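Local atomic coordinates of myosin-2 (Saccharomyces cerevisiae, PDB entry 6IXO), a protein that carries organelles and other cargo along polarized actin cables, gripping cargo receptors through its globular tail, the part described here, and pulling with its motor. Residues 96-101 / 209-214; 106-111 / 152-157. All blocks are in the same frame, centred on the assembly; numbering follows the deposited sequence.

Contact 1: residues 96-101 / 209-214. With SO4 (sulfate ion), chain B.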
loop_
_atom_site.group_PDB
_atom_site.type_symbol
_atom_site.label_atom_id
_atom_site.label_comp_id
_atom_site.label_asym_id
_atom_site.label_seq_id
_atom_site.Cartn_x
_atom_site.Cartn_y
_atom_site.Cartn_z
ATOM N N ASP A 96 -2.027 0.481 13.884
ATOM C CA ASP A 96 -0.632 0.334 13.487
ATOM C C ASP A 96 -0.450 -0.090 12.047
ATOM O O ASP A 96 0.676 -0.096 11.531
ATOM C CB ASP A 96 0.054 -0.692 14.380
ATOM C CG ASP A 96 0.348 -0.148 15.739
ATOM O OD1 ASP A 96 0.520 1.084 15.836
ATOM O OD2 ASP A 96 0.395 -0.943 16.701
ATOM N N LEU A 97 -1.545 -0.448 11.393
ATOM C CA LEU A 97 -1.460 -1.071 10.071
ATOM C C LEU A 97 -0.669 -0.263 9.047
ATOM O O LEU A 97 0.184 -0.800 8.344
ATOM C CB LEU A 97 -2.882 -1.315 9.532
ATOM C CG LEU A 97 -2.904 -1.904 8.125
ATOM C CD1 LEU A 97 -2.241 -3.249 8.051
ATOM C CD2 LEU A 97 -4.389 -2.015 7.725
ATOM N N ILE A 98 -0.936 1.031 8.954
ATOM C CA ILE A 98 -0.269 1.816 7.916
ATOM C C ILE A 98 1.226 2.045 8.273
ATOM O O ILE A 98 2.087 1.681 7.473
ATOM C CB ILE A 98 -0.998 3.186 7.671
ATOM C CG1 ILE A 98 -2.364 2.920 7.005
ATOM C CG2 ILE A 98 -0.127 4.109 6.808
ATOM C CD1 ILE A 98 -3.388 4.161 7.171
ATOM N N PRO A 99 1.533 2.627 9.452
ATOM C CA PRO A 99 2.983 2.808 9.694
ATOM C C PRO A 99 3.754 1.491 9.732
ATOM O O PRO A 99 4.855 1.456 9.168
ATOM C CB PRO A 99 3.051 3.526 11.067
ATOM C CG PRO A 99 1.683 3.381 11.662
ATOM C CD PRO A 99 0.718 3.221 10.522
ATOM N N SER A 100 3.212 0.424 10.331
ATOM C CA SER A 100 4.019 -0.810 10.400
ATOM C C SER A 100 4.201 -1.393 9.026
ATOM O O SER A 100 5.248 -1.928 8.707
ATOM C CB SER A 100 3.404 -1.828 11.335
ATOM O OG SER A 100 3.431 -1.322 12.663
ATOM N N GLY A 101 3.182 -1.289 8.180
ATOM C CA GLY A 101 3.341 -1.836 6.839
ATOM C C GLY A 101 4.366 -1.077 6.022
ATOM O O GLY A 101 5.151 -1.657 5.286
ATOM N N PHE A 209 -5.877 8.332 4.474
ATOM C CA PHE A 209 -4.993 8.640 3.352
ATOM C C PHE A 209 -3.836 9.578 3.763
ATOM O O PHE A 209 -2.684 9.402 3.310
ATOM C CB PHE A 209 -5.779 9.263 2.193
ATOM C CG PHE A 209 -6.508 8.262 1.381
ATOM C CD1 PHE A 209 -5.845 7.524 0.405
ATOM C CD2 PHE A 209 -7.867 8.013 1.612
ATOM C CE1 PHE A 209 -6.515 6.556 -0.344
ATOM C CE2 PHE A 209 -8.552 7.048 0.869
ATOM C CZ PHE A 209 -7.879 6.312 -0.112
ATOM N N ASN A 210 -4.096 10.554 4.631
ATOM C CA ASN A 210 -2.964 11.357 5.136
ATOM C C ASN A 210 -1.870 10.523 5.805
ATOM O O ASN A 210 -0.672 10.829 5.722
ATOM C CB ASN A 210 -3.443 12.367 6.144
ATOM C CG ASN A 210 -3.664 13.688 5.527
ATOM O OD1 ASN A 210 -2.833 14.147 4.742
ATOM N ND2 ASN A 210 -4.781 14.320 5.859
ATOM N N SER A 211 -2.308 9.497 6.514
ATOM C CA SER A 211 -1.379 8.642 7.247
ATOM C C SER A 211 -0.525 7.871 6.248
ATOM O O SER A 211 0.688 7.730 6.429
ATOM C CB SER A 211 -2.158 7.709 8.175
ATOM O OG SER A 211 -1.277 6.859 8.893
ATOM N N ILE A 212 -1.143 7.390 5.166
ATOM C CA ILE A 212 -0.342 6.757 4.118
ATOM C C ILE A 212 0.657 7.745 3.562
ATOM O O ILE A 212 1.850 7.445 3.444
ATOM C CB ILE A 212 -1.207 6.231 3.002
ATOM C CG1 ILE A 212 -2.059 5.071 3.531
ATOM C CG2 ILE A 212 -0.356 5.680 1.843
ATOM C CD1 ILE A 212 -3.092 4.590 2.528
ATOM N N TYR A 213 0.179 8.940 3.231
ATOM C CA TYR A 213 1.085 9.955 2.691
ATOM C C TYR A 213 2.271 10.254 3.592
ATOM O O TYR A 213 3.452 10.240 3.141
ATOM C CB TYR A 213 0.281 11.261 2.443
ATOM C CG TYR A 213 1.168 12.410 1.997
ATOM C CD1 TYR A 213 1.491 12.578 0.657
ATOM C CD2 TYR A 213 1.664 13.328 2.914
ATOM C CE1 TYR A 213 2.277 13.638 0.234
ATOM C CE2 TYR A 213 2.454 14.399 2.503
ATOM C CZ TYR A 213 2.758 14.541 1.161
ATOM O OH TYR A 213 3.529 15.592 0.729
ATOM N N TRP A 214 2.000 10.556 4.869
ATOM C CA TRP A 214 3.091 11.018 5.752
ATOM C C TRP A 214 4.042 9.894 6.161
ATOM O O TRP A 214 5.237 10.139 6.333
ATOM C CB TRP A 214 2.521 11.700 6.993
ATOM C CG TRP A 214 2.123 13.086 6.695
ATOM C CD1 TRP A 214 0.837 13.597 6.630
ATOM C CD2 TRP A 214 3.003 14.155 6.336
ATOM N NE1 TRP A 214 0.895 14.932 6.290
ATOM C CE2 TRP A 214 2.208 15.293 6.101
ATOM C CE3 TRP A 214 4.397 14.258 6.199
ATOM C CZ2 TRP A 214 2.758 16.526 5.733
ATOM C CZ3 TRP A 214 4.937 15.473 5.842
ATOM C CH2 TRP A 214 4.120 16.594 5.610
HETATM S S SO4 B . -1.372 17.663 5.275
HETATM O O1 SO4 B . -2.682 18.030 4.744
HETATM O O2 SO4 B . -1.518 17.125 6.626
HETATM O O3 SO4 B . -0.514 18.843 5.300
HETATM O O4 SO4 B . -0.769 16.648 4.421
#
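Ile98 reaches from near the start of helix 97-124 to Ser211 and Ile212, and almost the whole contact hangs on this one isoleucine. Its two branches share the work. The methyl CG2, anti to the backbone N, comes 3.6 Å from Ser211 OG and also meets the backbone of the other helix, 3.8 Å from Ile212 CA. On the longer arm the end methyl does the touching, with Ile98 CD1 3.9 Å from Ser211 CB. Against Ile212 the two isoleucine side chains cross at about a right angle, Ile98 CG2 lying 3.9 Å from Ile212 CG1. The short segments' axes approach to 9.4 Å at an angle of 18°, a nearly parallel helix pair with Ile98 as the main filler. On another side of the second helix, Trp214 NE1 makes two weak hydrogen bonds to a sulfate ion, probably from the crystallisation liquor, the straighter one (163°) to its O2 at 3.3 Å; His274 NE2 also binds that sulfate. Within the all-helical cargo-binding tail, Ile98 further touches Phe208 and Cys215 of helix 202-218 and Leu166 of helix 134-180, while Ile212 rests on Leu233 of helix 223-247, placing the contact where four helices gather.

Contact 2: residues 106-111 / 152-157; sequences ANVREL and EALSYN
Ser155 OG has two partners: a water donates a hydrogen bond to it at 3.0 Å, and Asp379, from a loop near the C-terminal end of the chain, is its hydrogen-bonded carboxylate partner. The same water lies in the guanidinium plane of Arg109, at its edge, where it accepts a 2.7 Å bond from Arg109 NH1, and so becomes a polar bridge between two helices of an all-helical domain of the Dilute family. Arg109 NH2 adds a weak bond to Ile384 O, so the arginine faces the same C-terminal region that supplies Asp379. With a chi1 of -176°, Ser155 swings its hydroxyl out beside its own carbonyl carbon to meet the water, and its CB is left to pack against Val108.

That valine is the apolar half of the contact, and its two methyls divide the second helix between them. CG1 presses on the backbone, with Val108 CG1 3.8 Å from Ser155 CA and 3.9 Å from Ser155 CB. CG2 turns to the neighbouring leucine, Val108 CG2 standing 3.8 Å from Leu154 CD2, where the two side chains cross obliquely. With an alanine here both methyls go, and Leu154 CD2 would probably lose its neighbour on this side while a gap opened beside Ser155 CA and CB. Helix 71-90 closes over this apolar patch: Ile85 touches Val108, and Leu82 and Gln86 touch Leu154. The example illustrates how a buried helix pair can divide its interface into an apolar half and a water-bridged polar half, set side by side. The branch carbon of the leucine also comes near the valine, Leu154 CG lying 4.1 Å from Val108 CG1.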
loop_
_atom_site.group_PDB
_atom_site.type_symbol
_atom_site.label_atom_id
_atom_site.label_comp_id
_atom_site.label_asym_id
_atom_site.label_seq_id
_atom_site.Cartn_x
_atom_site.Cartn_y
_atom_site.Cartn_z
ATOM N N ALA A 106 9.805 -0.618 3.645
ATOM C CA ALA A 106 11.094 0.084 3.549
ATOM C C ALA A 106 12.240 -0.909 3.828
ATOM O O ALA A 106 13.276 -0.932 3.126
ATOM C CB ALA A 106 11.156 1.215 4.526
ATOM N N ASN A 107 12.045 -1.727 4.857
ATOM C CA ASN A 107 13.125 -2.619 5.296
ATOM C C ASN A 107 13.390 -3.744 4.311
ATOM O O ASN A 107 14.546 -4.104 4.029
ATOM C CB ASN A 107 12.816 -3.169 6.689
ATOM C CG ASN A 107 13.308 -2.239 7.753
ATOM O OD1 ASN A 107 14.516 -2.250 8.122
ATOM N ND2 ASN A 107 12.430 -1.332 8.189
ATOM N N VAL A 108 12.323 -4.296 3.758
ATOM C CA VAL A 108 12.487 -5.368 2.770
ATOM C C VAL A 108 13.074 -4.779 1.490
ATOM O O VAL A 108 13.922 -5.406 0.827
ATOM C CB VAL A 108 11.153 -6.103 2.509
ATOM C CG1 VAL A 108 11.275 -7.032 1.313
ATOM C CG2 VAL A 108 10.749 -6.896 3.768
ATOM N N ARG A 109 12.691 -3.541 1.155
ATOM C CA ARG A 109 13.334 -2.906 -0.002
ATOM C C ARG A 109 14.832 -2.724 0.253
ATOM O O ARG A 109 15.664 -2.846 -0.669
ATOM C CB ARG A 109 12.706 -1.538 -0.325
ATOM C CG ARG A 109 13.291 -0.907 -1.583
ATOM C CD ARG A 109 13.023 -1.797 -2.806
ATOM N NE ARG A 109 13.386 -1.128 -4.068
ATOM C CZ ARG A 109 13.310 -1.719 -5.268
ATOM N NH1 ARG A 109 12.908 -3.008 -5.365
ATOM N NH2 ARG A 109 13.670 -1.035 -6.359
ATOM N N GLU A 110 15.189 -2.394 1.491
ATOM C CA GLU A 110 16.619 -2.169 1.766
ATOM C C GLU A 110 17.382 -3.511 1.651
ATOM O O GLU A 110 18.497 -3.572 1.157
ATOM C CB GLU A 110 16.799 -1.571 3.169
ATOM C CG GLU A 110 18.259 -1.289 3.563
ATOM C CD GLU A 110 18.737 0.032 2.983
ATOM O OE1 GLU A 110 17.942 0.697 2.276
ATOM O OE2 GLU A 110 19.888 0.404 3.263
ATOM N N LEU A 111 16.758 -4.589 2.111
ATOM C CA LEU A 111 17.359 -5.923 2.050
ATOM C C LEU A 111 17.520 -6.368 0.603
ATOM O O LEU A 111 18.554 -6.899 0.199
ATOM C CB LEU A 111 16.491 -6.931 2.791
ATOM C CG LEU A 111 16.534 -6.857 4.315
ATOM C CD1 LEU A 111 15.413 -7.711 4.962
ATOM C CD2 LEU A 111 17.951 -7.300 4.815
ATOM N N GLU A 152 12.719 -10.717 -3.606
ATOM C CA GLU A 152 11.755 -10.217 -4.560
ATOM C C GLU A 152 10.358 -10.763 -4.251
ATOM O O GLU A 152 9.365 -10.005 -4.194
ATOM C CB GLU A 152 12.203 -10.609 -5.964
ATOM C CG GLU A 152 11.234 -10.229 -7.075
ATOM C CD GLU A 152 11.740 -10.694 -8.448
ATOM O OE1 GLU A 152 12.366 -9.886 -9.161
ATOM O OE2 GLU A 152 11.518 -11.871 -8.806
ATOM N N ALA A 153 10.283 -12.070 -4.002
ATOM C CA ALA A 153 9.017 -12.699 -3.620
ATOM C C ALA A 153 8.502 -12.132 -2.296
ATOM O O ALA A 153 7.290 -11.823 -2.168
ATOM C CB ALA A 153 9.168 -14.251 -3.536
ATOM N N LEU A 154 9.391 -11.966 -1.317
ATOM C CA LEU A 154 8.969 -11.393 -0.025
ATOM C C LEU A 154 8.336 -9.991 -0.205
ATOM O O LEU A 154 7.270 -9.689 0.350
ATOM C CB LEU A 154 10.141 -11.284 0.950
ATOM C CG LEU A 154 9.833 -10.691 2.342
ATOM C CD1 LEU A 154 8.772 -11.539 3.089
ATOM C CD2 LEU A 154 11.126 -10.634 3.201
ATOM N N SER A 155 9.016 -9.142 -0.960
ATOM C CA SER A 155 8.530 -7.782 -1.221
ATOM C C SER A 155 7.112 -7.845 -1.837
ATOM O O SER A 155 6.191 -7.145 -1.386
ATOM C CB SER A 155 9.499 -7.060 -2.160
ATOM O OG SER A 155 9.125 -5.696 -2.375
ATOM N N TYR A 156 6.952 -8.684 -2.853
ATOM C CA TYR A 156 5.657 -8.890 -3.524
ATOM C C TYR A 156 4.584 -9.329 -2.544
ATOM O O TYR A 156 3.451 -8.775 -2.514
ATOM C CB TYR A 156 5.816 -9.936 -4.620
ATOM C CG TYR A 156 4.552 -10.187 -5.434
ATOM C CD1 TYR A 156 4.278 -9.417 -6.564
ATOM C CD2 TYR A 156 3.658 -11.197 -5.084
ATOM C CE1 TYR A 156 3.134 -9.636 -7.329
ATOM C CE2 TYR A 156 2.477 -11.429 -5.858
ATOM C CZ TYR A 156 2.242 -10.637 -6.967
ATOM O OH TYR A 156 1.131 -10.838 -7.750
ATOM N N ASN A 157 4.933 -10.338 -1.752
ATOM C CA ASN A 157 4.032 -10.917 -0.766
ATOM C C ASN A 157 3.612 -9.900 0.250
ATOM O O ASN A 157 2.409 -9.734 0.487
ATOM C CB ASN A 157 4.688 -12.141 -0.061
ATOM C CG ASN A 157 4.794 -13.305 -0.979
ATOM O OD1 ASN A 157 4.257 -13.246 -2.100
ATOM N ND2 ASN A 157 5.477 -14.377 -0.548
HETATM O O HOH W 1 11.691 -4.777 -3.700
#

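Followed from the N terminus, the chain runs through several helices before entering helix 97-124, which serves both contacts: its early part enters contact 1, and 106-111 enters contact 2. Contact 2 closes first, when helix 134-180 returns across a loop of 40 residues, mostly helix. The chain then goes on to helix 202-218, which closes contact 1 across 107 residues, so the shorter loop is nested in the longer one and the two do not cross. Helix 97-124 is thereby tied to two helices that follow each other in sequence. The contact centres lie about 17 Å apart, the nearest atoms about 5 Å, without touching.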